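PDB 6EUD: ATP-dependent RNA helicase HrpB from Escherichia coli, which hydrolyses ATP to ADP and phosphate, binds single-stranded RNA and belongs to the DExH-box family of RNA helicases. Local coordinates for residues Ser683-Ile686 and Tyr687-Leu690; Lys622-Val626 and Leu627-Ala631; Ala654-Asp657 and Glu658-Leu661; Glu632-Gln635 and Leu636-Arg639. All blocks are in the same frame, centred on the assembly; numbering follows the deposited sequence.

Contact 1 of 4, residues Ser683-Ile686 and Tyr687-Leu690; sequences SLDI and YQAL
D685 caps the N terminus of helix 686-692 by folding its carboxylate back onto Q688. It is the N-cap residue, and its side chain takes up the backbone N-H of Q688, in the first turn of the helix. CG lies anti to the backbone N (chi1 -165°), which turns the carboxylate toward the start of the helix. From the root outward, D685 CB rests on Q688 CB at 4.0 Å, an aliphatic contact beside the polar cap. Next, the carboxylate carbon D685 CG also lies against Q688 CB, at 3.6 Å. At the tip, D685 OD1 accepts from Q688 N at 3.2 Å. The bond is nearly straight (164°), but the donor stands above the carboxylate plane. The second oxygen, OD2, has Q688 CB as its neighbour. A water donates to D685 OD1 at 2.8 Å and accepts from Y687 N. It thereby satisfies a second N-H of the first turn. The carboxylate charge also sits where it would probably interact well with the positive end of the helix dipole. Behind the cap the regular helix begins: A689 N binds D685 O, and L690 N binds I686 O. The I686 side chain packs on L627 and W629 of the loop before helix 631-646, and on A633 of that helix. L684, just before the cap, is buried against L668 and V675. One turn along the helix from I686, a methyl contact follows the backbone bond: I686 CG2 lies 4.2 Å from L690 CD1.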
ATOM      1  N   SER A 683     -19.607  39.830   2.179  1.00 49.27           N
ATOM      2  CA  SER A 683     -19.325  40.775   3.262  1.00 51.74           C
ATOM      3  C   SER A 683     -18.261  40.272   4.256  1.00 48.47           C
ATOM      4  O   SER A 683     -17.721  41.042   5.054  1.00 46.68           O
ATOM      5  CB  SER A 683     -20.620  41.081   4.019  1.00 58.65           C
ATOM      6  OG  SER A 683     -21.653  41.429   3.113  1.00 64.94           O
ATOM      7  N   LEU A 684     -17.995  38.971   4.229  1.00 47.79           N
ATOM      8  CA  LEU A 684     -16.993  38.384   5.111  1.00 45.89           C
ATOM      9  C   LEU A 684     -15.627  38.987   4.852  1.00 42.87           C
ATOM     10  O   LEU A 684     -15.212  39.103   3.704  1.00 45.32           O
ATOM     11  CB  LEU A 684     -16.936  36.874   4.925  1.00 42.87           C
ATOM     12  CG  LEU A 684     -18.228  36.154   5.283  1.00 48.94           C
ATOM     13  CD1 LEU A 684     -18.196  34.733   4.755  1.00 49.41           C
ATOM     14  CD2 LEU A 684     -18.449  36.180   6.791  1.00 51.21           C
ATOM     15  N   ASP A 685     -14.941  39.365   5.928  1.00 39.77           N
ATOM     16  CA  ASP A 685     -13.616  39.969   5.853  1.00 33.89           C
ATOM     17  C   ASP A 685     -12.578  38.890   5.676  1.00 34.18           C
ATOM     18  O   ASP A 685     -12.054  38.329   6.654  1.00 36.91           O
ATOM     19  CB  ASP A 685     -13.319  40.803   7.102  1.00 34.52           C
ATOM     20  CG  ASP A 685     -12.133  41.733   6.917  1.00 39.61           C
ATOM     21  OD1 ASP A 685     -11.205  41.403   6.149  1.00 41.95           O
ATOM     22  OD2 ASP A 685     -12.117  42.802   7.546  1.00 42.85           O
ATOM     23  N   ILE A 686     -12.280  38.606   4.412  1.00 34.01           N
ATOM     24  CA  ILE A 686     -11.430  37.484   4.048  1.00 34.51           C
ATOM     25  C   ILE A 686     -10.014  37.659   4.554  1.00 33.84           C
ATOM     26  O   ILE A 686      -9.380  36.684   4.960  1.00 34.06           O
ATOM     27  CB  ILE A 686     -11.429  37.282   2.508  1.00 42.65           C
ATOM     28  CG1 ILE A 686     -12.836  36.859   2.035  1.00 39.24           C
ATOM     29  CG2 ILE A 686     -10.367  36.278   2.068  1.00 26.73           C
ATOM     30  CD1 ILE A 686     -13.365  35.618   2.714  1.00 38.65           C
ATOM     31  N   TYR A 687      -9.533  38.903   4.532  1.00 36.45           N
ATOM     32  CA  TYR A 687      -8.200  39.256   5.023  1.00 34.20           C
ATOM     33  C   TYR A 687      -8.068  38.955   6.499  1.00 37.21           C
ATOM     34  O   TYR A 687      -7.080  38.386   6.935  1.00 37.93           O
ATOM     35  CB  TYR A 687      -7.907  40.739   4.793  1.00 36.07           C
ATOM     36  CG  TYR A 687      -6.663  41.249   5.501  1.00 34.52           C
ATOM     37  CD1 TYR A 687      -6.731  41.805   6.791  1.00 33.17           C
ATOM     38  CD2 TYR A 687      -5.422  41.197   4.878  1.00 31.66           C
ATOM     39  CE1 TYR A 687      -5.576  42.274   7.447  1.00 29.10           C
ATOM     40  CE2 TYR A 687      -4.283  41.676   5.505  1.00 33.96           C
ATOM     41  CZ  TYR A 687      -4.361  42.214   6.790  1.00 33.66           C
ATOM     42  OH  TYR A 687      -3.215  42.671   7.401  1.00 35.58           O
ATOM     43  N   GLN A 688      -9.064  39.372   7.272  1.00 42.84           N
ATOM     44  CA  GLN A 688      -9.045  39.139   8.703  1.00 48.24           C
ATOM     45  C   GLN A 688      -9.122  37.645   9.012  1.00 47.55           C
ATOM     46  O   GLN A 688      -8.454  37.157   9.921  1.00 46.60           O
ATOM     47  CB  GLN A 688     -10.186  39.878   9.380  1.00 56.42           C
ATOM     48  CG  GLN A 688      -9.814  40.332  10.770  1.00 72.83           C
ATOM     49  CD  GLN A 688      -8.607  41.257  10.753  1.00 84.25           C
ATOM     50  OE1 GLN A 688      -8.634  42.313  10.119  1.00 93.89           O
ATOM     51  NE2 GLN A 688      -7.532  40.851  11.430  1.00 84.34           N
ATOM     52  N   ALA A 689      -9.928  36.922   8.242  1.00 45.67           N
ATOM     53  CA  ALA A 689     -10.103  35.488   8.462  1.00 45.10           C
ATOM     54  C   ALA A 689      -8.805  34.730   8.198  1.00 43.29           C
ATOM     55  O   ALA A 689      -8.393  33.912   9.015  1.00 45.83           O
ATOM     56  CB  ALA A 689     -11.227  34.942   7.587  1.00 40.41           C
ATOM     57  N   LEU A 690      -8.168  34.999   7.063  1.00 39.93           N
ATOM     58  CA  LEU A 690      -6.840  34.448   6.784  1.00 39.56           C
ATOM     59  C   LEU A 690      -5.813  34.818   7.860  1.00 40.79           C
ATOM     60  O   LEU A 690      -5.053  33.974   8.331  1.00 40.89           O
ATOM     61  CB  LEU A 690      -6.350  34.922   5.424  1.00 39.72           C
ATOM     62  CG  LEU A 690      -7.025  34.247   4.233  1.00 38.00           C
ATOM     63  CD1 LEU A 690      -6.478  34.824   2.962  1.00 40.89           C
ATOM     64  CD2 LEU A 690      -6.784  32.748   4.288  1.00 37.22           C
TER
HETATM   65  O   HOH W   1     -10.835  41.447   3.374  1.00 32.37           O

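Contact 2 of 4, residues Lys622-Val626 and Leu627-Ala631; sequences KGLSV and LNWTA
The first torsions of W629 and L624 set this turn. In both, CG is anti to the carbonyl carbon (chi1 -72° in W629). With chi2 near 91°, the W629 indole swings back over the chain and presents its N-H edge to the L624 carbonyl. W629 NE1 donates to L624 O at 3.0 Å. The oxygen lies in the ring plane, but the bond is rather bent (139°). L627 N donates to the same L624 O at 2.9 Å. The two donors reach that oxygen from opposite faces of the carbonyl plane, so one buried residue's carbonyl is held twice. The bond from L627 closes a 3-10 turn over residues 624-626, in the loop between helices 608-622 and 631-646. G623 opens this loop with a positive phi, and T630 ends it as N-cap, its OG1 binding A633 N. Apolar contacts line the turn. L624 CD2 lies 4.1 Å from L627 CD1, and L624 CD1 lies 4.2 Å from W629 CZ2. A phenylalanine in place of W629 would probably leave L624 O with only the L627 bond of this pair, and lose packing against I686 and L690. K682 binds L627 O from outside, and L624 faces L660 and L661 of helix 657-662. L627 CB also sits close over the shared acceptor, 3.4 Å from L624 O.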
ATOM      1  N   LYS A 622     -18.987  25.879  -5.546  1.00 55.14           N
ATOM      2  CA  LYS A 622     -18.792  26.989  -6.477  1.00 51.83           C
ATOM      3  C   LYS A 622     -17.361  27.522  -6.492  1.00 48.34           C
ATOM      4  O   LYS A 622     -16.967  28.234  -7.420  1.00 51.43           O
ATOM      5  CB  LYS A 622     -19.760  28.131  -6.148  1.00 52.37           C
ATOM      6  CG  LYS A 622     -21.205  27.814  -6.445  1.00 55.20           C
ATOM      7  CD  LYS A 622     -21.355  27.432  -7.893  1.00 57.72           C
ATOM      8  CE  LYS A 622     -22.805  27.426  -8.329  1.00 60.27           C
ATOM      9  NZ  LYS A 622     -23.568  26.407  -7.600  1.00 61.70           N
ATOM     10  N   GLY A 623     -16.593  27.182  -5.463  1.00 43.18           N
ATOM     11  CA  GLY A 623     -15.225  27.645  -5.348  1.00 44.17           C
ATOM     12  C   GLY A 623     -15.090  28.907  -4.505  1.00 48.09           C
ATOM     13  O   GLY A 623     -16.069  29.594  -4.215  1.00 53.46           O
ATOM     14  N   LEU A 624     -13.863  29.220  -4.117  1.00 45.30           N
ATOM     15  CA  LEU A 624     -13.598  30.373  -3.268  1.00 43.87           C
ATOM     16  C   LEU A 624     -13.969  31.713  -3.911  1.00 41.03           C
ATOM     17  O   LEU A 624     -14.130  32.720  -3.226  1.00 39.65           O
ATOM     18  CB  LEU A 624     -12.129  30.390  -2.883  1.00 42.58           C
ATOM     19  CG  LEU A 624     -11.711  29.215  -2.032  1.00 42.40           C
ATOM     20  CD1 LEU A 624     -10.215  29.309  -1.810  1.00 45.77           C
ATOM     21  CD2 LEU A 624     -12.470  29.270  -0.718  1.00 40.39           C
ATOM     22  N   SER A 625     -14.090  31.713  -5.228  1.00 38.89           N
ATOM     23  CA  SER A 625     -14.478  32.891  -5.978  1.00 38.27           C
ATOM     24  C   SER A 625     -15.755  33.595  -5.493  1.00 40.55           C
ATOM     25  O   SER A 625     -15.954  34.762  -5.812  1.00 38.05           O
ATOM     26  CB  SER A 625     -14.635  32.491  -7.446  1.00 46.29           C
ATOM     27  OG  SER A 625     -15.638  33.236  -8.107  1.00 54.51           O
ATOM     28  N   VAL A 626     -16.628  32.908  -4.750  1.00 42.29           N
ATOM     29  CA  VAL A 626     -17.859  33.568  -4.281  1.00 45.49           C
ATOM     30  C   VAL A 626     -17.606  34.464  -3.073  1.00 40.13           C
ATOM     31  O   VAL A 626     -18.469  35.242  -2.689  1.00 41.02           O
ATOM     32  CB  VAL A 626     -18.995  32.565  -3.904  1.00 37.94           C
ATOM     33  CG1 VAL A 626     -19.579  31.897  -5.153  1.00 35.66           C
ATOM     34  CG2 VAL A 626     -18.524  31.544  -2.867  1.00 33.20           C
ATOM     35  N   LEU A 627     -16.425  34.343  -2.481  1.00 33.16           N
ATOM     36  CA  LEU A 627     -16.020  35.216  -1.390  1.00 41.00           C
ATOM     37  C   LEU A 627     -15.464  36.514  -1.956  1.00 45.69           C
ATOM     38  O   LEU A 627     -15.200  36.612  -3.166  1.00 45.05           O
ATOM     39  CB  LEU A 627     -14.981  34.524  -0.514  1.00 41.46           C
ATOM     40  CG  LEU A 627     -15.543  33.223   0.054  1.00 36.72           C
ATOM     41  CD1 LEU A 627     -14.479  32.485   0.815  1.00 31.20           C
ATOM     42  CD2 LEU A 627     -16.763  33.535   0.924  1.00 35.85           C
ATOM     43  N   ASN A 628     -15.303  37.514  -1.090  1.00 45.37           N
ATOM     44  CA  ASN A 628     -14.756  38.801  -1.525  1.00 45.81           C
ATOM     45  C   ASN A 628     -13.240  38.873  -1.394  1.00 42.68           C
ATOM     46  O   ASN A 628     -12.706  39.199  -0.326  1.00 41.46           O
ATOM     47  CB  ASN A 628     -15.376  39.952  -0.743  1.00 45.22           C
ATOM     48  CG  ASN A 628     -14.934  41.293  -1.264  1.00 47.16           C
ATOM     49  OD1 ASN A 628     -14.583  41.420  -2.436  1.00 44.46           O
ATOM     50  ND2 ASN A 628     -14.951  42.308  -0.402  1.00 49.48           N
ATOM     51  N   TRP A 629     -12.553  38.582  -2.489  1.00 40.55           N
ATOM     52  CA  TRP A 629     -11.101  38.592  -2.496  1.00 38.93           C
ATOM     53  C   TRP A 629     -10.551  39.952  -2.900  1.00 40.38           C
ATOM     54  O   TRP A 629     -10.304  40.199  -4.079  1.00 46.05           O
ATOM     55  CB  TRP A 629     -10.587  37.497  -3.429  1.00 37.66           C
ATOM     56  CG  TRP A 629     -10.798  36.159  -2.828  1.00 38.40           C
ATOM     57  CD1 TRP A 629     -11.886  35.351  -2.980  1.00 35.80           C
ATOM     58  CD2 TRP A 629      -9.916  35.491  -1.917  1.00 33.65           C
ATOM     59  NE1 TRP A 629     -11.723  34.207  -2.231  1.00 36.51           N
ATOM     60  CE2 TRP A 629     -10.525  34.273  -1.567  1.00 36.37           C
ATOM     61  CE3 TRP A 629      -8.668  35.807  -1.369  1.00 34.33           C
ATOM     62  CZ2 TRP A 629      -9.919  33.354  -0.693  1.00 38.63           C
ATOM     63  CZ3 TRP A 629      -8.063  34.899  -0.494  1.00 35.61           C
ATOM     64  CH2 TRP A 629      -8.692  33.687  -0.165  1.00 35.81           C
ATOM     65  N   THR A 630     -10.375  40.838  -1.921  1.00 38.06           N
ATOM     66  CA  THR A 630      -9.757  42.145  -2.166  1.00 38.57           C
ATOM     67  C   THR A 630      -8.288  41.956  -2.534  1.00 37.64           C
ATOM     68  O   THR A 630      -7.706  40.904  -2.224  1.00 31.94           O
ATOM     69  CB  THR A 630      -9.836  43.068  -0.935  1.00 34.58           C
ATOM     70  OG1 THR A 630      -9.200  42.423   0.174  1.00 34.65           O
ATOM     71  CG2 THR A 630     -11.265  43.369  -0.577  1.00 32.32           C
ATOM     72  N   ALA A 631      -7.701  42.966  -3.183  1.00 29.24           N
ATOM     73  CA  ALA A 631      -6.265  42.997  -3.448  1.00 28.46           C
ATOM     74  C   ALA A 631      -5.477  42.700  -2.175  1.00 31.69           C
ATOM     75  O   ALA A 631      -4.487  41.943  -2.204  1.00 34.26           O
ATOM     76  CB  ALA A 631      -5.850  44.332  -4.024  1.00 29.24           C
TER

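Contact 3 of 4, residues Ala654-Asp657 and Glu658-Leu661; sequences AVDD and ESLL
A654 sets its CB against S659 OG, 3.4 Å away, so a methyl group lies beside the hydroxyl. At V655 the backbone makes the contact: V655 O lies 3.7 Å from L660 CD1. The V655 side chain packs instead on L640 and L641 of helix 631-646. D656 carries most of the polar contact. Its CG is wedged between the backbone N and the carbonyl carbon (chi1 56°), and this turns the carboxylate toward the first helical turn. S659 OG donates to D656 OD1 at 2.5 Å, a short bond made on the syn side. S659 N donates to D656 OD2 at 3.2 Å, from well above the carboxylate plane. S659 is therefore gripped by both oxygens, one through its hydroxyl and one through its backbone. D656 O accepts the N-H of L660. D657 follows as the first helical residue, and its O accepts from L661 N at 2.9 Å. L660 and L661 pack on L624 of the loop before helix 631-646. The arrangement is an aspartate N-cap at the start of helix 657-662, extended by a serine hydroxyl bound to the same carboxylate.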
ATOM      1  N   ALA A 654      -1.069  26.388   5.333  1.00 37.30           N
ATOM      2  CA  ALA A 654      -1.323  26.164   3.932  1.00 39.38           C
ATOM      3  C   ALA A 654      -2.504  27.040   3.513  1.00 38.25           C
ATOM      4  O   ALA A 654      -3.496  27.144   4.232  1.00 39.36           O
ATOM      5  CB  ALA A 654      -1.606  24.700   3.667  1.00 36.16           C
ATOM      6  N   VAL A 655      -2.379  27.681   2.360  1.00 37.94           N
ATOM      7  CA  VAL A 655      -3.407  28.578   1.872  1.00 40.28           C
ATOM      8  C   VAL A 655      -3.628  28.375   0.386  1.00 41.77           C
ATOM      9  O   VAL A 655      -4.030  29.289  -0.321  1.00 43.70           O
ATOM     10  CB  VAL A 655      -3.048  30.053   2.144  1.00 39.37           C
ATOM     11  CG1 VAL A 655      -3.102  30.333   3.634  1.00 35.68           C
ATOM     12  CG2 VAL A 655      -1.667  30.377   1.569  1.00 41.68           C
ATOM     13  N   ASP A 656      -3.370  27.163  -0.088  1.00 44.58           N
ATOM     14  CA  ASP A 656      -3.772  26.775  -1.438  1.00 45.06           C
ATOM     15  C   ASP A 656      -5.281  26.554  -1.457  1.00 43.10           C
ATOM     16  O   ASP A 656      -5.873  26.306  -0.408  1.00 43.27           O
ATOM     17  CB  ASP A 656      -3.036  25.514  -1.859  1.00 42.93           C
ATOM     18  CG  ASP A 656      -3.248  24.386  -0.882  1.00 46.31           C
ATOM     19  OD1 ASP A 656      -2.697  24.457   0.241  1.00 44.57           O
ATOM     20  OD2 ASP A 656      -3.958  23.424  -1.240  1.00 49.43           O
ATOM     21  N   ASP A 657      -5.890  26.625  -2.636  1.00 44.83           N
ATOM     22  CA  ASP A 657      -7.338  26.516  -2.764  1.00 51.81           C
ATOM     23  C   ASP A 657      -7.909  25.288  -2.073  1.00 51.28           C
ATOM     24  O   ASP A 657      -8.910  25.391  -1.355  1.00 56.28           O
ATOM     25  CB  ASP A 657      -7.745  26.518  -4.235  1.00 61.58           C
ATOM     26  CG  ASP A 657      -7.978  27.915  -4.765  1.00 77.55           C
ATOM     27  OD1 ASP A 657      -7.300  28.853  -4.290  1.00 85.84           O
ATOM     28  OD2 ASP A 657      -8.837  28.084  -5.655  1.00 83.16           O
ATOM     29  N   GLU A 658      -7.274  24.136  -2.239  1.00 48.52           N
ATOM     30  CA  GLU A 658      -7.855  22.934  -1.651  1.00 51.91           C
ATOM     31  C   GLU A 658      -7.760  22.908  -0.119  1.00 48.06           C
ATOM     32  O   GLU A 658      -8.712  22.492   0.536  1.00 55.25           O
ATOM     33  CB  GLU A 658      -7.224  21.675  -2.241  1.00 65.05           C
ATOM     34  CG  GLU A 658      -8.148  20.461  -2.126  1.00 80.69           C
ATOM     35  CD  GLU A 658      -7.539  19.171  -2.660  1.00 90.85           C
ATOM     36  OE1 GLU A 658      -6.494  19.238  -3.345  1.00 95.09           O
ATOM     37  OE2 GLU A 658      -8.112  18.086  -2.394  1.00 92.97           O
ATOM     38  N   SER A 659      -6.649  23.358   0.467  1.00 43.36           N
ATOM     39  CA  SER A 659      -6.537  23.409   1.939  1.00 42.61           C
ATOM     40  C   SER A 659      -7.610  24.336   2.525  1.00 42.18           C
ATOM     41  O   SER A 659      -8.202  24.057   3.569  1.00 42.52           O
ATOM     42  CB  SER A 659      -5.149  23.908   2.388  1.00 45.79           C
ATOM     43  OG  SER A 659      -4.076  23.131   1.869  1.00 46.88           O
ATOM     44  N   LEU A 660      -7.843  25.451   1.840  1.00 42.71           N
ATOM     45  CA  LEU A 660      -8.836  26.436   2.272  1.00 43.05           C
ATOM     46  C   LEU A 660     -10.251  25.885   2.197  1.00 42.69           C
ATOM     47  O   LEU A 660     -11.009  26.013   3.158  1.00 40.62           O
ATOM     48  CB  LEU A 660      -8.743  27.715   1.434  1.00 37.12           C
ATOM     49  CG  LEU A 660      -7.486  28.534   1.693  1.00 32.52           C
ATOM     50  CD1 LEU A 660      -7.478  29.784   0.814  1.00 29.81           C
ATOM     51  CD2 LEU A 660      -7.410  28.882   3.162  1.00 33.23           C
ATOM     52  N   LEU A 661     -10.602  25.290   1.054  1.00 43.67           N
ATOM     53  CA  LEU A 661     -11.909  24.643   0.891  1.00 44.12           C
ATOM     54  C   LEU A 661     -12.109  23.554   1.942  1.00 42.86           C
ATOM     55  O   LEU A 661     -13.197  23.403   2.500  1.00 44.95           O
ATOM     56  CB  LEU A 661     -12.051  24.064  -0.516  1.00 43.34           C
ATOM     57  CG  LEU A 661     -12.240  25.144  -1.588  1.00 48.02           C
ATOM     58  CD1 LEU A 661     -12.166  24.552  -2.981  1.00 51.78           C
ATOM     59  CD2 LEU A 661     -13.556  25.893  -1.390  1.00 46.82           C
TER

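Contact 4 of 4, residues Glu632-Gln635 and Leu636-Arg639; sequences EAEQ and LRLR
E634 and R637 lie side by side on helix 631-646, joined by a two-bond salt bridge. R637 NH2 donates to E634 OE2 at 2.6 Å, on the syn lone pair. R637 NE donates to E634 OE1 at 3.2 Å, nearly straight (165°). The two planes are turned 43° apart, so the side-on grip is twisted. E634 CG is anti to the backbone N, and the bend at chi2 (62°) carries the carboxylate forward one turn. L638 CG packs 3.6 Å from E634 OE2. Along the backbone, the N-H groups of L636, R637, L638 and R639 bind the carbonyls four residues earlier. E632 O also takes a water at 3.0 Å, which accepts from R639 NH1. R639 NE is satisfied by L706 O, and Q635 OE1 by Y722 N. An alanine in place of E634 would probably leave the R637 guanidinium without its charged mate, freer to turn away from V655. The pairing probably balances much of the R637 charge within one helical turn, while NH1 makes only a weak bond to V655 O, in the loop ahead of helix 657-662.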
ATOM      1  N   GLU A 632      -5.945  43.251  -1.056  1.00 29.76           N
ATOM      2  CA  GLU A 632      -5.281  43.049   0.234  1.00 34.76           C
ATOM      3  C   GLU A 632      -5.358  41.598   0.754  1.00 36.30           C
ATOM      4  O   GLU A 632      -4.353  41.041   1.220  1.00 37.09           O
ATOM      5  CB  GLU A 632      -5.866  43.995   1.279  1.00 35.77           C
ATOM      6  CG  GLU A 632      -5.169  43.901   2.614  1.00 36.43           C
ATOM      7  CD  GLU A 632      -5.856  44.719   3.678  1.00 44.13           C
ATOM      8  OE1 GLU A 632      -7.079  44.554   3.863  1.00 44.64           O
ATOM      9  OE2 GLU A 632      -5.173  45.554   4.305  1.00 48.75           O
ATOM     10  N   ALA A 633      -6.547  40.998   0.684  1.00 34.62           N
ATOM     11  CA  ALA A 633      -6.719  39.594   1.073  1.00 30.77           C
ATOM     12  C   ALA A 633      -5.858  38.686   0.224  1.00 28.17           C
ATOM     13  O   ALA A 633      -5.192  37.809   0.750  1.00 30.26           O
ATOM     14  CB  ALA A 633      -8.185  39.160   0.970  1.00 31.74           C
ATOM     15  N   GLU A 634      -5.868  38.903  -1.085  1.00 29.30           N
ATOM     16  CA  GLU A 634      -5.095  38.081  -2.010  1.00 34.17           C
ATOM     17  C   GLU A 634      -3.602  38.247  -1.771  1.00 31.22           C
ATOM     18  O   GLU A 634      -2.862  37.270  -1.771  1.00 36.37           O
ATOM     19  CB  GLU A 634      -5.446  38.426  -3.471  1.00 43.50           C
ATOM     20  CG  GLU A 634      -4.575  37.728  -4.515  1.00 57.86           C
ATOM     21  CD  GLU A 634      -4.697  36.193  -4.462  1.00 71.56           C
ATOM     22  OE1 GLU A 634      -5.705  35.685  -3.919  1.00 85.50           O
ATOM     23  OE2 GLU A 634      -3.796  35.493  -4.976  1.00 69.80           O
ATOM     24  N   GLN A 635      -3.158  39.487  -1.574  1.00 30.59           N
ATOM     25  CA  GLN A 635      -1.749  39.759  -1.260  1.00 26.38           C
ATOM     26  C   GLN A 635      -1.338  39.061   0.042  1.00 29.54           C
ATOM     27  O   GLN A 635      -0.242  38.507   0.134  1.00 31.75           O
ATOM     28  CB  GLN A 635      -1.492  41.269  -1.162  1.00 26.59           C
ATOM     29  CG  GLN A 635      -1.268  41.938  -2.523  1.00 25.66           C
ATOM     30  CD  GLN A 635      -0.026  41.413  -3.207  1.00 30.80           C
ATOM     31  OE1 GLN A 635       1.108  41.676  -2.768  1.00 30.75           O
ATOM     32  NE2 GLN A 635      -0.223  40.630  -4.262  1.00 34.64           N
ATOM     33  N   LEU A 636      -2.224  39.068   1.034  1.00 24.08           N
ATOM     34  CA  LEU A 636      -1.976  38.336   2.264  1.00 28.53           C
ATOM     35  C   LEU A 636      -1.806  36.848   1.955  1.00 27.80           C
ATOM     36  O   LEU A 636      -0.826  36.225   2.367  1.00 31.45           O
ATOM     37  CB  LEU A 636      -3.112  38.550   3.281  1.00 30.83           C
ATOM     38  CG  LEU A 636      -3.004  37.743   4.595  1.00 30.09           C
ATOM     39  CD1 LEU A 636      -1.748  38.063   5.401  1.00 25.64           C
ATOM     40  CD2 LEU A 636      -4.221  37.954   5.461  1.00 30.65           C
ATOM     41  N   ARG A 637      -2.741  36.294   1.194  1.00 29.87           N
ATOM     42  CA  ARG A 637      -2.647  34.882   0.822  1.00 35.73           C
ATOM     43  C   ARG A 637      -1.306  34.607   0.124  1.00 31.25           C
ATOM     44  O   ARG A 637      -0.627  33.663   0.475  1.00 25.27           O
ATOM     45  CB  ARG A 637      -3.811  34.449  -0.068  1.00 32.14           C
ATOM     46  CG  ARG A 637      -3.890  32.919  -0.204  1.00 42.90           C
ATOM     47  CD  ARG A 637      -4.917  32.478  -1.235  1.00 49.33           C
ATOM     48  NE  ARG A 637      -4.576  32.983  -2.558  1.00 61.20           N
ATOM     49  CZ  ARG A 637      -3.840  32.325  -3.446  1.00 69.13           C
ATOM     50  NH1 ARG A 637      -3.380  31.112  -3.164  1.00 68.91           N
ATOM     51  NH2 ARG A 637      -3.576  32.877  -4.622  1.00 76.14           N
ATOM     52  N   LEU A 638      -0.912  35.470  -0.813  1.00 27.86           N
ATOM     53  CA  LEU A 638       0.365  35.329  -1.493  1.00 25.52           C
ATOM     54  C   LEU A 638       1.550  35.498  -0.515  1.00 29.99           C
ATOM     55  O   LEU A 638       2.552  34.773  -0.605  1.00 31.90           O
ATOM     56  CB  LEU A 638       0.452  36.335  -2.645  1.00 24.62           C
ATOM     57  CG  LEU A 638      -0.460  36.036  -3.833  1.00 29.16           C
ATOM     58  CD1 LEU A 638      -0.474  37.155  -4.873  1.00 31.01           C
ATOM     59  CD2 LEU A 638      -0.014  34.739  -4.470  1.00 30.20           C
ATOM     60  N   ARG A 639       1.441  36.430   0.430  1.00 27.42           N
ATOM     61  CA  ARG A 639       2.503  36.594   1.424  1.00 27.18           C
ATOM     62  C   ARG A 639       2.660  35.352   2.285  1.00 30.61           C
ATOM     63  O   ARG A 639       3.783  34.987   2.659  1.00 36.45           O
ATOM     64  CB  ARG A 639       2.232  37.812   2.299  1.00 27.31           C
ATOM     65  CG  ARG A 639       2.508  39.104   1.538  1.00 31.66           C
ATOM     66  CD  ARG A 639       1.803  40.297   2.166  1.00 31.31           C
ATOM     67  NE  ARG A 639       2.351  40.543   3.495  1.00 33.01           N
ATOM     68  CZ  ARG A 639       1.670  41.136   4.462  1.00 38.58           C
ATOM     69  NH1 ARG A 639       0.417  41.529   4.241  1.00 40.13           N
ATOM     70  NH2 ARG A 639       2.224  41.298   5.653  1.00 42.94           N
TER
HETATM   71  O   HOH W   2      -1.717  42.013   2.278  1.00 35.54           O

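In the fold
From the N terminus, contact 2 comes first and turns the chain from helix 608-622 into helix 631-646. Contact 4 follows directly on the opening turns of that second helix. Contact 3 starts helix 657-662, and contact 1 starts helix 686-692. All four are local and lie in series; none nests in or crosses another. Space brings them together. W629 of contact 2 lies against I686 and L690 of contact 1 and against R637 of contact 4, while L624 meets L660 and L661 of contact 3. L636 of contact 4 packs on Y687 and L690. The loop 623-630 thus packs against helices 631-646, 657-662 and 686-692.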